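Local coordinates for protein probable flavin reductase (Sinorhizobium meliloti, PDB 3RH7) that binds flavin mononucleotide and probably acts as an NADPH-dependent flavin reductase of the FMN-binding split-barrel type, at residues S88-D93 with T168-G173; E183-A188 with R248-Y253; A195-G200 with G260-G265; S205-T210 with A222-L227; T228-T233 with A255-G260. One frame throughout, in Å; residues are numbered along the deposited sequence.

In the fold
The five contacts run from surface to interior. Interaction 2 is the most buried, pairing parallel strands 184-191 and 249-257 through their main chains. Interaction 5 continues along strand 249-257 but pairs it antiparallel with 232-242 at a more exposed edge, where a serine hydroxyl helps the backbone. Interactions 3 and 4 are partly buried and work mainly through side chains: one fits a phenylalanine against a loop, the other packs helix 216-228 on strand 208-211, which also borders interaction 2. Interaction 1 stands apart, within the flavin reductase-like region, where a carboxylate takes a helix N-H at the surface; like interactions 2 and 5, it touches the second subunit.

Interaction 1 of 5, residues S88-D93 with T168-G173; sequences SETQKD and TPRLAG
E89 pushes its carboxylate into the start of helix 169-181, where OE2 accepts the backbone N-H of R170 at 2.7 Å. The bond is bent, 134° at the hydrogen, although the nitrogen meets the oxygen almost along the line of its C-O bond. With chi2 at 178° the glutamate chain runs straight from CG, which carries OE2 past T168 to the proline ring.

This is the close-packed half of the contact. T168 CG2 lies against E89 CG at 3.8 Å, and P169 CD borders the carboxylate. E89 and R170 run alongside with opposite headings, the carboxylate beside CB of the arginine. A bend at chi3 (51°) turns the guanidinium back toward the turn, so that E89 O sits over one of its faces, near the rim; NH2 is 3.3 Å from E89 O, at an angle too poor for a hydrogen bond. The opposite charges, E89 OE2 and R170 NE, stay 4.7 Å apart and probably attract each other only weakly.

The outer half is sparse: on this exposed side T90 CG2 adds a loose touch on R170 NH1, at 3.8 Å.

The type I turn S88-Q91 is tied to D123 through the S88 hydroxyl. Beyond R170 the helix lays L171 on strand 232-242 of its own chain, while P169 and A172 pack on G235 and L237 of the second subunit.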
# COMPACT_ATOMS: atom_id res chain seq x y z
N SER A 88 10.38 7.17 -1.63
CA SER A 88 10.20 7.10 -0.18
C SER A 88 9.07 8.07 0.31
O SER A 88 8.52 8.82 -0.51
CB SER A 88 11.51 7.40 0.51
OG SER A 88 11.81 8.77 0.29
N GLU A 89 8.72 8.03 1.63
CA GLU A 89 7.67 8.87 2.26
C GLU A 89 7.74 10.35 1.92
O GLU A 89 6.70 11.02 1.85
CB GLU A 89 7.81 8.82 3.78
CG GLU A 89 7.28 7.61 4.48
CD GLU A 89 7.54 7.70 5.97
OE1 GLU A 89 8.65 8.10 6.37
OE2 GLU A 89 6.61 7.37 6.75
N THR A 90 8.96 10.88 1.81
CA THR A 90 9.24 12.30 1.60
C THR A 90 9.22 12.71 0.11
O THR A 90 9.36 13.89 -0.20
CB THR A 90 10.61 12.64 2.20
OG1 THR A 90 11.63 11.90 1.51
CG2 THR A 90 10.68 12.36 3.69
N GLN A 91 9.06 11.73 -0.80
CA GLN A 91 9.16 11.99 -2.24
C GLN A 91 7.82 12.11 -2.93
O GLN A 91 7.72 11.77 -4.13
CB GLN A 91 10.05 10.94 -2.93
CG GLN A 91 11.55 11.17 -2.66
CD GLN A 91 12.43 9.97 -2.95
OE1 GLN A 91 11.98 8.80 -3.08
NE2 GLN A 91 13.73 10.24 -3.01
N LYS A 92 6.81 12.70 -2.21
CA LYS A 92 5.48 12.90 -2.79
C LYS A 92 5.60 13.79 -4.06
O LYS A 92 5.02 13.48 -5.09
CB LYS A 92 4.53 13.51 -1.75
CG LYS A 92 3.12 13.84 -2.24
CD LYS A 92 2.32 14.69 -1.25
CE LYS A 92 1.61 15.82 -1.94
NZ LYS A 92 1.21 16.88 -0.98
N ASP A 93 6.45 14.84 -3.98
CA ASP A 93 6.70 15.83 -5.04
C ASP A 93 7.31 15.20 -6.28
O ASP A 93 7.02 15.68 -7.38
CB ASP A 93 7.62 16.96 -4.54
CG ASP A 93 9.00 16.46 -4.07
OD1 ASP A 93 9.06 15.71 -3.05
OD2 ASP A 93 10.01 16.77 -4.76
N THR A 168 1.42 7.49 3.98
CA THR A 168 2.78 7.30 4.49
C THR A 168 2.73 6.82 5.94
O THR A 168 1.87 7.30 6.69
CB THR A 168 3.57 8.60 4.38
OG1 THR A 168 2.75 9.67 4.85
CG2 THR A 168 4.05 8.90 2.96
N PRO A 169 3.64 5.92 6.40
CA PRO A 169 3.59 5.46 7.82
C PRO A 169 3.81 6.59 8.84
O PRO A 169 3.37 6.50 9.99
CB PRO A 169 4.71 4.42 7.94
CG PRO A 169 5.24 4.21 6.59
CD PRO A 169 4.71 5.23 5.64
N ARG A 170 4.53 7.61 8.40
CA ARG A 170 4.88 8.88 9.03
C ARG A 170 3.71 9.51 9.75
O ARG A 170 3.83 9.80 10.94
CB ARG A 170 5.32 9.82 7.88
CG ARG A 170 6.15 11.00 8.25
CD ARG A 170 6.72 11.64 6.99
NE ARG A 170 5.70 11.90 5.97
CZ ARG A 170 5.91 12.65 4.89
NH1 ARG A 170 7.10 13.21 4.68
NH2 ARG A 170 4.93 12.85 4.02
N LEU A 171 2.56 9.69 9.02
CA LEU A 171 1.35 10.36 9.46
C LEU A 171 0.72 9.77 10.71
O LEU A 171 0.25 10.54 11.54
CB LEU A 171 0.33 10.42 8.34
CG LEU A 171 0.64 11.43 7.22
CD1 LEU A 171 -0.38 11.36 6.15
CD2 LEU A 171 0.66 12.82 7.75
N ALA A 172 0.71 8.44 10.85
CA ALA A 172 0.19 7.79 12.06
C ALA A 172 0.86 8.36 13.30
O ALA A 172 0.15 8.79 14.20
CB ALA A 172 0.42 6.29 11.99
N GLY A 173 2.22 8.41 13.29
CA GLY A 173 3.03 8.97 14.38
C GLY A 173 2.71 10.43 14.65
O GLY A 173 2.48 10.83 15.79

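Interaction 2 of 5, residues E183-A188 with R248-Y253; sequences EIRLGA and RQNIVY
R185 and G187 do most of the pairing with strand 249-253, using both their N-H and C=O groups. R185 N gives to Q249 O (2.9 Å, 171° at the hydrogen), and R185 O receives I251 N. G187 N gives to I251 O (2.9 Å), and G187 O receives Y253 N, so each bonds to the two residues that flank its own partner, N250 or V252, as in regular parallel strands.

The polar side chains are satisfied less evenly. The guanidinium groups of R185 and R248 lie nearly parallel, planes 12° apart, R248 NH1 over a face of R185 and 3.2 Å from R185 NH2. This pairing of like charges is probably eased by D246, which forms a salt bridge with R185 NH1, and by E183, whose OE2 lies 3.4 Å from R248 NE over the other face, a purely electrostatic bridge. R185 NE gives to N208 OD1, R248 NH1 weakly to T210 OG1, and N250 ND2 weakly to R248 O.

On the reverse face I184 CD1 meets I251 CD1 at 3.7 Å. Helices 169-181 and 216-228 cover this apolar side, while strands 208-211 and 232-242 flank the pair within the mixed sheet.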
# COMPACT_ATOMS: atom_id res chain seq x y z
N GLU A 183 -7.04 18.98 21.97
CA GLU A 183 -8.16 18.72 21.05
C GLU A 183 -7.66 18.76 19.60
O GLU A 183 -6.72 19.51 19.28
CB GLU A 183 -9.35 19.68 21.25
CG GLU A 183 -9.04 21.12 20.89
CD GLU A 183 -10.12 22.18 21.02
OE1 GLU A 183 -11.19 21.91 21.62
OE2 GLU A 183 -9.86 23.32 20.56
N ILE A 184 -8.25 17.91 18.75
CA ILE A 184 -7.92 17.85 17.34
C ILE A 184 -9.17 18.15 16.49
O ILE A 184 -10.29 17.73 16.83
CB ILE A 184 -7.28 16.49 16.92
CG1 ILE A 184 -8.14 15.31 17.44
CG2 ILE A 184 -5.81 16.39 17.29
CD1 ILE A 184 -7.53 13.91 17.61
N ARG A 185 -8.97 18.86 15.38
CA ARG A 185 -10.04 19.07 14.44
C ARG A 185 -9.95 17.92 13.45
O ARG A 185 -8.93 17.78 12.76
CB ARG A 185 -9.95 20.42 13.75
CG ARG A 185 -10.91 20.48 12.59
CD ARG A 185 -10.79 21.75 11.83
NE ARG A 185 -11.55 22.83 12.45
CZ ARG A 185 -10.98 23.87 13.02
NH1 ARG A 185 -9.65 23.98 13.05
NH2 ARG A 185 -11.73 24.83 13.56
N LEU A 186 -10.98 17.07 13.42
CA LEU A 186 -11.01 15.93 12.51
C LEU A 186 -11.68 16.33 11.23
O LEU A 186 -12.88 16.59 11.23
CB LEU A 186 -11.74 14.74 13.14
CG LEU A 186 -11.25 14.25 14.48
CD1 LEU A 186 -12.04 13.07 14.89
CD2 LEU A 186 -9.77 13.92 14.42
N GLY A 187 -10.89 16.43 10.17
CA GLY A 187 -11.41 16.78 8.86
C GLY A 187 -11.38 15.62 7.90
O GLY A 187 -10.72 14.61 8.17
N ALA A 188 -12.05 15.74 6.76
CA ALA A 188 -12.06 14.68 5.77
C ALA A 188 -12.17 15.20 4.35
O ALA A 188 -12.90 16.16 4.08
CB ALA A 188 -13.20 13.72 6.04
N ARG A 248 -4.98 25.33 16.32
CA ARG A 248 -5.50 24.00 16.51
C ARG A 248 -4.83 22.90 15.68
O ARG A 248 -4.62 23.03 14.47
CB ARG A 248 -6.98 24.02 16.18
CG ARG A 248 -7.75 22.78 16.64
CD ARG A 248 -9.23 22.95 16.47
NE ARG A 248 -9.73 24.08 17.25
CZ ARG A 248 -11.00 24.46 17.28
NH1 ARG A 248 -11.92 23.77 16.60
NH2 ARG A 248 -11.38 25.51 18.01
N GLN A 249 -4.60 21.77 16.36
CA GLN A 249 -4.10 20.55 15.75
C GLN A 249 -5.18 20.01 14.80
O GLN A 249 -6.36 20.00 15.14
CB GLN A 249 -3.74 19.51 16.82
CG GLN A 249 -2.41 19.71 17.54
CD GLN A 249 -1.17 19.92 16.67
OE1 GLN A 249 -0.22 20.59 17.08
NE2 GLN A 249 -1.10 19.33 15.48
N ASN A 250 -4.77 19.59 13.61
CA ASN A 250 -5.69 19.12 12.58
C ASN A 250 -5.29 17.72 12.06
O ASN A 250 -4.15 17.53 11.63
CB ASN A 250 -5.68 20.15 11.45
CG ASN A 250 -6.89 21.01 11.38
OD1 ASN A 250 -7.95 20.57 10.91
ND2 ASN A 250 -6.75 22.26 11.80
N ILE A 251 -6.23 16.74 12.12
CA ILE A 251 -6.06 15.38 11.58
C ILE A 251 -7.08 15.23 10.44
O ILE A 251 -8.29 15.23 10.68
CB ILE A 251 -6.17 14.24 12.65
CG1 ILE A 251 -4.99 14.31 13.64
CG2 ILE A 251 -6.26 12.87 11.99
CD1 ILE A 251 -5.09 13.43 14.84
N VAL A 252 -6.58 15.18 9.18
CA VAL A 252 -7.42 15.09 7.98
C VAL A 252 -7.26 13.69 7.39
O VAL A 252 -6.14 13.22 7.16
CB VAL A 252 -7.12 16.20 6.95
CG1 VAL A 252 -8.09 16.13 5.76
CG2 VAL A 252 -7.15 17.57 7.59
N TYR A 253 -8.41 13.02 7.19
CA TYR A 253 -8.47 11.67 6.64
C TYR A 253 -8.97 11.70 5.23
O TYR A 253 -9.67 12.64 4.83
CB TYR A 253 -9.44 10.81 7.46
CG TYR A 253 -8.82 10.03 8.58
CD1 TYR A 253 -8.22 8.79 8.35
CD2 TYR A 253 -8.92 10.45 9.90
CE1 TYR A 253 -7.74 8.00 9.39
CE2 TYR A 253 -8.42 9.69 10.95
CZ TYR A 253 -7.85 8.45 10.70
OH TYR A 253 -7.39 7.66 11.72

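Interaction 3 of 5, residues A195-G200 with G260-G265; sequences AVFLAG and GAPRQG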
# COMPACT_ATOMS: atom_id res chain seq x y z
N ALA A 195 -15.92 13.89 -6.85
CA ALA A 195 -16.34 15.14 -6.21
C ALA A 195 -16.16 15.10 -4.71
O ALA A 195 -16.58 14.15 -4.05
CB ALA A 195 -17.78 15.43 -6.56
N VAL A 196 -15.51 16.14 -4.19
CA VAL A 196 -15.20 16.28 -2.78
C VAL A 196 -16.39 16.96 -2.08
O VAL A 196 -17.00 17.87 -2.64
CB VAL A 196 -13.84 17.02 -2.55
CG1 VAL A 196 -13.88 18.46 -3.07
CG2 VAL A 196 -13.42 16.99 -1.09
N PHE A 197 -16.72 16.50 -0.86
CA PHE A 197 -17.81 17.10 -0.09
C PHE A 197 -17.35 18.39 0.53
O PHE A 197 -16.30 18.42 1.19
CB PHE A 197 -18.31 16.14 1.00
CG PHE A 197 -19.45 16.71 1.81
CD1 PHE A 197 -20.75 16.64 1.36
CD2 PHE A 197 -19.21 17.33 3.04
CE1 PHE A 197 -21.79 17.18 2.11
CE2 PHE A 197 -20.25 17.87 3.79
CZ PHE A 197 -21.54 17.78 3.32
N LEU A 198 -18.16 19.43 0.38
CA LEU A 198 -17.89 20.74 0.95
C LEU A 198 -19.14 21.34 1.54
O LEU A 198 -20.21 21.24 0.94
CB LEU A 198 -17.24 21.69 -0.08
CG LEU A 198 -15.74 21.40 -0.31
CD1 LEU A 198 -15.27 22.01 -1.57
CD2 LEU A 198 -14.90 21.86 0.85
N ALA A 199 -19.00 21.91 2.75
CA ALA A 199 -20.09 22.54 3.48
C ALA A 199 -20.07 24.07 3.31
O ALA A 199 -19.01 24.70 3.35
CB ALA A 199 -20.02 22.18 4.96
N GLY A 200 -21.26 24.63 3.11
CA GLY A 200 -21.42 26.06 2.92
C GLY A 200 -21.82 26.40 1.50
O GLY A 200 -21.89 25.51 0.64
N GLY A 260 -25.72 9.14 -3.76
CA GLY A 260 -26.88 9.90 -3.33
C GLY A 260 -26.62 11.35 -2.96
O GLY A 260 -25.48 11.76 -2.73
N ALA A 261 -27.69 12.12 -2.87
CA ALA A 261 -27.61 13.52 -2.48
C ALA A 261 -27.45 13.64 -0.98
O ALA A 261 -28.24 13.05 -0.23
CB ALA A 261 -28.84 14.27 -2.94
N PRO A 262 -26.42 14.40 -0.50
CA PRO A 262 -26.25 14.55 0.95
C PRO A 262 -27.31 15.47 1.55
O PRO A 262 -27.75 16.46 0.93
CB PRO A 262 -24.84 15.13 1.08
CG PRO A 262 -24.62 15.88 -0.18
CD PRO A 262 -25.40 15.15 -1.25
N ARG A 263 -27.73 15.11 2.79
CA ARG A 263 -28.69 15.78 3.67
C ARG A 263 -28.44 17.31 3.72
O ARG A 263 -29.38 18.10 3.67
CB ARG A 263 -28.53 15.15 5.07
CG ARG A 263 -29.62 15.47 6.05
CD ARG A 263 -29.37 14.86 7.42
NE ARG A 263 -30.44 15.26 8.35
CZ ARG A 263 -31.64 14.67 8.44
NH1 ARG A 263 -31.93 13.61 7.68
NH2 ARG A 263 -32.55 15.12 9.30
N GLN A 264 -27.15 17.70 3.80
CA GLN A 264 -26.61 19.06 3.82
C GLN A 264 -25.30 19.10 3.03
O GLN A 264 -24.69 18.05 2.84
CB GLN A 264 -26.34 19.51 5.26
CG GLN A 264 -27.56 20.06 5.97
CD GLN A 264 -27.29 20.36 7.43
OE1 GLN A 264 -26.44 19.72 8.08
NE2 GLN A 264 -28.06 21.29 7.98
N GLY A 265 -24.88 20.29 2.60
CA GLY A 265 -23.67 20.49 1.80
C GLY A 265 -23.82 19.95 0.38
O GLY A 265 -24.94 19.66 -0.06
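F197 reaches out of strand 196-198 to fill the bend of the loop 260-265. CG stands anti to the backbone N (chi1 -180°), which aims the ring at the loop. From CB through CG the side chain meets none of the loop; contact begins at the far end of the ring. CE1 lies 3.8 Å from P262 CB and 3.9 Å from P262 CG, the two side chains passing one another head to tail. The same carbon comes 3.1 Å from Q264 O, which sits at the ring edge near its plane, and CZ stands almost equally near that oxygen. CZ also touches G265 CA, at 3.8 Å.

Beside the ring, L198 O lies 3.6 Å from G265 CA. Glycine suits this place because phi is positive, and a beta carbon would probably crowd F197 CZ.

Around the pair, F267 meets F197 edge-to-face, and L227 and T228 of helix 216-228 pack on the same ring. With a serine at F197, P262 and G265 would probably lose the surface they lie on, and a gap would be likely to open between strand and loop.

No hydrogen bond crosses this contact. A carbonyl oxygen facing the C-H rim of an aromatic ring, which carries slight positive charge, would give at most a weak attraction, so shape and apolar contact probably do most of the holding here.

Interaction 4 of 5, residues S205-T210 with A222-L227; sequences SLPNCT and AYLEQL
P207 is the bump that the helix receives. Its CB projects into the hollow between L224 and L227, 3.5 Å from L224 CD2 and 3.9 Å from L227 CD2, with CG of the proline also against L224 CD2. Just before L224, and one turn before L227, the ring of Y223 supplies a flat wall for the next residues of the strand. C209 lies over one face of it: CB is 4.0 Å from the ring centroid and only 9° off the normal, a CH-pi contact above the middle of the ring. The sulfur is carried off-centre, with chi1 at 66°, toward the root of the tyrosine, where SG stands 3.8 Å from Y223 CG in an oblique sulfur-aromatic approach.

The helix is 216-228, which follows strand 208-211 in sequence and packs back on that outermost strand of the mixed four-stranded sheet, an arrangement consistent with a Nudix-like alpha/beta unit. The ring edge faces the main chain of P207, and Y223 OH lies 3.1 Å from N208 O. A serine in place of Y223 would probably leave C209 without the flat surface it covers and open a gap beside P207 and N208.

The side chain of N208 turns from the helix, and its ND2 gives a nearly straight bond to L206 O (3.0 Å, 163° at the hydrogen), the acceptor lying in the amide plane. P207 also touches F197 of strand 196-198.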
# COMPACT_ATOMS: atom_id res chain seq x y z
N SER A 205 -16.19 25.03 3.27
CA SER A 205 -15.36 24.44 4.33
C SER A 205 -15.41 22.93 4.25
O SER A 205 -16.44 22.36 3.87
CB SER A 205 -15.84 24.88 5.71
OG SER A 205 -16.41 26.18 5.70
N LEU A 206 -14.31 22.26 4.63
CA LEU A 206 -14.29 20.81 4.64
C LEU A 206 -15.10 20.30 5.83
O LEU A 206 -15.16 20.99 6.86
CB LEU A 206 -12.85 20.30 4.71
CG LEU A 206 -12.14 20.16 3.39
CD1 LEU A 206 -10.64 19.97 3.62
CD2 LEU A 206 -12.75 19.03 2.53
N PRO A 207 -15.77 19.12 5.74
CA PRO A 207 -16.54 18.64 6.90
C PRO A 207 -15.61 18.34 8.05
O PRO A 207 -14.55 17.76 7.82
CB PRO A 207 -17.20 17.37 6.37
CG PRO A 207 -16.31 16.92 5.26
CD PRO A 207 -15.86 18.17 4.61
N ASN A 208 -15.93 18.82 9.27
CA ASN A 208 -15.04 18.56 10.41
C ASN A 208 -15.75 18.69 11.73
O ASN A 208 -16.79 19.37 11.83
CB ASN A 208 -13.85 19.52 10.40
CG ASN A 208 -14.21 20.95 10.73
OD1 ASN A 208 -14.12 21.39 11.88
ND2 ASN A 208 -14.65 21.69 9.72
N CYS A 209 -15.14 18.11 12.77
CA CYS A 209 -15.58 18.19 14.15
C CYS A 209 -14.37 18.07 15.06
O CYS A 209 -13.52 17.23 14.81
CB CYS A 209 -16.66 17.16 14.47
SG CYS A 209 -16.11 15.43 14.40
N THR A 210 -14.27 18.96 16.06
CA THR A 210 -13.16 19.03 17.01
C THR A 210 -13.53 18.27 18.28
O THR A 210 -14.49 18.62 18.97
CB THR A 210 -12.78 20.49 17.29
OG1 THR A 210 -12.56 21.17 16.05
CG2 THR A 210 -11.58 20.63 18.18
N ALA A 222 -18.89 8.43 12.09
CA ALA A 222 -20.16 8.73 12.73
C ALA A 222 -20.64 10.12 12.35
O ALA A 222 -21.79 10.26 11.91
CB ALA A 222 -20.03 8.60 14.23
N TYR A 223 -19.72 11.15 12.47
CA TYR A 223 -20.02 12.56 12.18
C TYR A 223 -20.48 12.70 10.73
O TYR A 223 -21.60 13.19 10.49
CB TYR A 223 -18.82 13.49 12.47
CG TYR A 223 -19.00 14.92 11.98
CD1 TYR A 223 -19.95 15.76 12.55
CD2 TYR A 223 -18.26 15.41 10.91
CE1 TYR A 223 -20.14 17.06 12.09
CE2 TYR A 223 -18.46 16.71 10.42
CZ TYR A 223 -19.40 17.53 11.01
OH TYR A 223 -19.57 18.83 10.55
N LEU A 224 -19.64 12.24 9.78
CA LEU A 224 -19.92 12.34 8.35
C LEU A 224 -21.23 11.66 7.96
O LEU A 224 -22.03 12.28 7.26
CB LEU A 224 -18.76 11.80 7.52
CG LEU A 224 -17.45 12.56 7.69
CD1 LEU A 224 -16.31 11.81 7.04
CD2 LEU A 224 -17.55 13.97 7.22
N GLU A 225 -21.48 10.42 8.44
CA GLU A 225 -22.68 9.64 8.14
C GLU A 225 -23.93 10.40 8.59
O GLU A 225 -24.87 10.53 7.82
CB GLU A 225 -22.62 8.25 8.78
CG GLU A 225 -21.66 7.32 8.05
CD GLU A 225 -21.93 5.83 8.17
OE1 GLU A 225 -22.70 5.44 9.09
OE2 GLU A 225 -21.38 5.05 7.36
N GLN A 226 -23.91 10.96 9.81
CA GLN A 226 -24.96 11.79 10.40
C GLN A 226 -25.22 13.03 9.54
O GLN A 226 -26.38 13.34 9.24
CB GLN A 226 -24.51 12.19 11.84
CG GLN A 226 -25.25 13.33 12.56
CD GLN A 226 -24.81 14.72 12.17
OE1 GLN A 226 -23.62 15.01 12.01
NE2 GLN A 226 -25.77 15.61 11.94
N LEU A 227 -24.14 13.76 9.20
CA LEU A 227 -24.13 15.02 8.50
C LEU A 227 -24.77 14.91 7.11
O LEU A 227 -25.69 15.70 6.78
CB LEU A 227 -22.67 15.52 8.40
CG LEU A 227 -22.42 16.87 7.68
CD1 LEU A 227 -22.93 18.07 8.48
CD2 LEU A 227 -20.95 17.02 7.35

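Interaction 5 of 5, residues T228-T233 with A255-G260; sequences TGLNVT and ALASDG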
# COMPACT_ATOMS: atom_id res chain seq x y z
N THR A 228 -24.28 13.92 6.34
CA THR A 228 -24.62 13.68 4.94
C THR A 228 -25.83 12.76 4.76
O THR A 228 -26.56 12.88 3.75
CB THR A 228 -23.43 13.08 4.21
OG1 THR A 228 -23.18 11.79 4.76
CG2 THR A 228 -22.17 13.95 4.30
N GLY A 229 -26.03 11.83 5.69
CA GLY A 229 -27.10 10.84 5.58
C GLY A 229 -26.71 9.73 4.62
O GLY A 229 -27.56 8.97 4.13
N LEU A 230 -25.41 9.65 4.33
CA LEU A 230 -24.80 8.71 3.41
C LEU A 230 -23.92 7.74 4.20
O LEU A 230 -23.69 7.95 5.38
CB LEU A 230 -23.96 9.53 2.42
CG LEU A 230 -24.53 9.87 1.06
CD1 LEU A 230 -25.89 10.51 1.14
CD2 LEU A 230 -23.63 10.86 0.38
N ASN A 231 -23.45 6.67 3.55
CA ASN A 231 -22.58 5.68 4.18
C ASN A 231 -21.17 6.08 3.89
O ASN A 231 -20.86 6.45 2.76
CB ASN A 231 -22.87 4.27 3.68
CG ASN A 231 -24.21 3.73 4.11
OD1 ASN A 231 -24.59 3.79 5.28
ND2 ASN A 231 -24.93 3.16 3.16
N VAL A 232 -20.31 6.05 4.92
CA VAL A 232 -18.95 6.53 4.79
C VAL A 232 -17.93 5.47 5.19
O VAL A 232 -18.22 4.62 6.04
CB VAL A 232 -18.79 7.84 5.62
CG1 VAL A 232 -17.32 8.24 5.79
CG2 VAL A 232 -19.60 9.00 5.00
N THR A 233 -16.76 5.49 4.52
CA THR A 233 -15.62 4.64 4.84
C THR A 233 -14.44 5.58 5.01
O THR A 233 -14.07 6.30 4.07
CB THR A 233 -15.37 3.51 3.83
OG1 THR A 233 -16.31 2.46 4.06
CG2 THR A 233 -13.96 2.92 3.93
N ALA A 255 -11.56 9.99 2.74
CA ALA A 255 -12.76 9.18 2.97
C ALA A 255 -13.60 8.99 1.70
O ALA A 255 -13.32 9.62 0.68
CB ALA A 255 -13.60 9.79 4.08
N LEU A 256 -14.60 8.09 1.76
CA LEU A 256 -15.51 7.79 0.65
C LEU A 256 -16.94 7.81 1.08
O LEU A 256 -17.27 7.25 2.14
CB LEU A 256 -15.24 6.41 0.04
CG LEU A 256 -14.02 6.25 -0.80
CD1 LEU A 256 -13.93 4.83 -1.29
CD2 LEU A 256 -13.99 7.23 -1.94
N ALA A 257 -17.80 8.37 0.23
CA ALA A 257 -19.23 8.41 0.48
C ALA A 257 -19.98 7.55 -0.53
O ALA A 257 -19.57 7.44 -1.70
CB ALA A 257 -19.75 9.83 0.44
N SER A 258 -21.09 6.94 -0.06
CA SER A 258 -21.96 6.13 -0.90
C SER A 258 -22.70 7.05 -1.88
O SER A 258 -22.59 8.28 -1.77
CB SER A 258 -22.92 5.32 -0.03
OG SER A 258 -23.69 6.17 0.80
N ASP A 259 -23.41 6.49 -2.86
CA ASP A 259 -24.11 7.33 -3.83
C ASP A 259 -25.36 7.97 -3.21
O ASP A 259 -25.91 7.45 -2.23
CB ASP A 259 -24.45 6.54 -5.09
CG ASP A 259 -23.24 6.12 -5.88
OD1 ASP A 259 -22.19 6.82 -5.82
OD2 ASP A 259 -23.34 5.11 -6.60
N GLY A 260 -25.72 9.14 -3.76
CA GLY A 260 -26.88 9.90 -3.33
C GLY A 260 -26.62 11.35 -2.96
O GLY A 260 -25.48 11.76 -2.73
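N231-T233 and L256-S258 run antiparallel, with V232 and A257 as a non-hydrogen-bonded pair and T233 and L256 as a hydrogen-bonded one, T233 N giving to L256 O and L256 N to T233 O, each at 3.0 Å, while two residues toward the open end of the hairpin S258 N gives to N231 O at 2.9 Å in the carbonyl plane.

The return bond there is made by a side chain. S258 OG accepts the N-H of N231 at 2.8 Å and 164°, taking the part that a main-chain carbonyl would play in a regular strand pair; its position between the backbone N and the carbonyl carbon (chi1 58°) brings the hydroxyl to that N-H. The carbonyl of S258 is thereby left for Q192, whose side-chain amide bonds both S258 O and G260 O.

L230 lies along the segment A257-G260. Its CD2 meets A257 CB at 4.0 Å and S258 O at 3.5 Å, with G260 O also near. V232 shares its face of the sheet with A257, and V232 CG1 stands 4.4 Å from A255 CB, a loose apolar touch. The opposite face carries T233 and L256.

At the start of the stretch T228 OG1 accepts L230 N in an ST turn, where the chain leaves helix 216-228 through G229, at positive phi. That helix lies over V232 through L224, and E225 accepts the V232 N-H. Strand 184-191 pairs with the far edge of 249-257, while T233 and L256 pack on G155 of the second subunit.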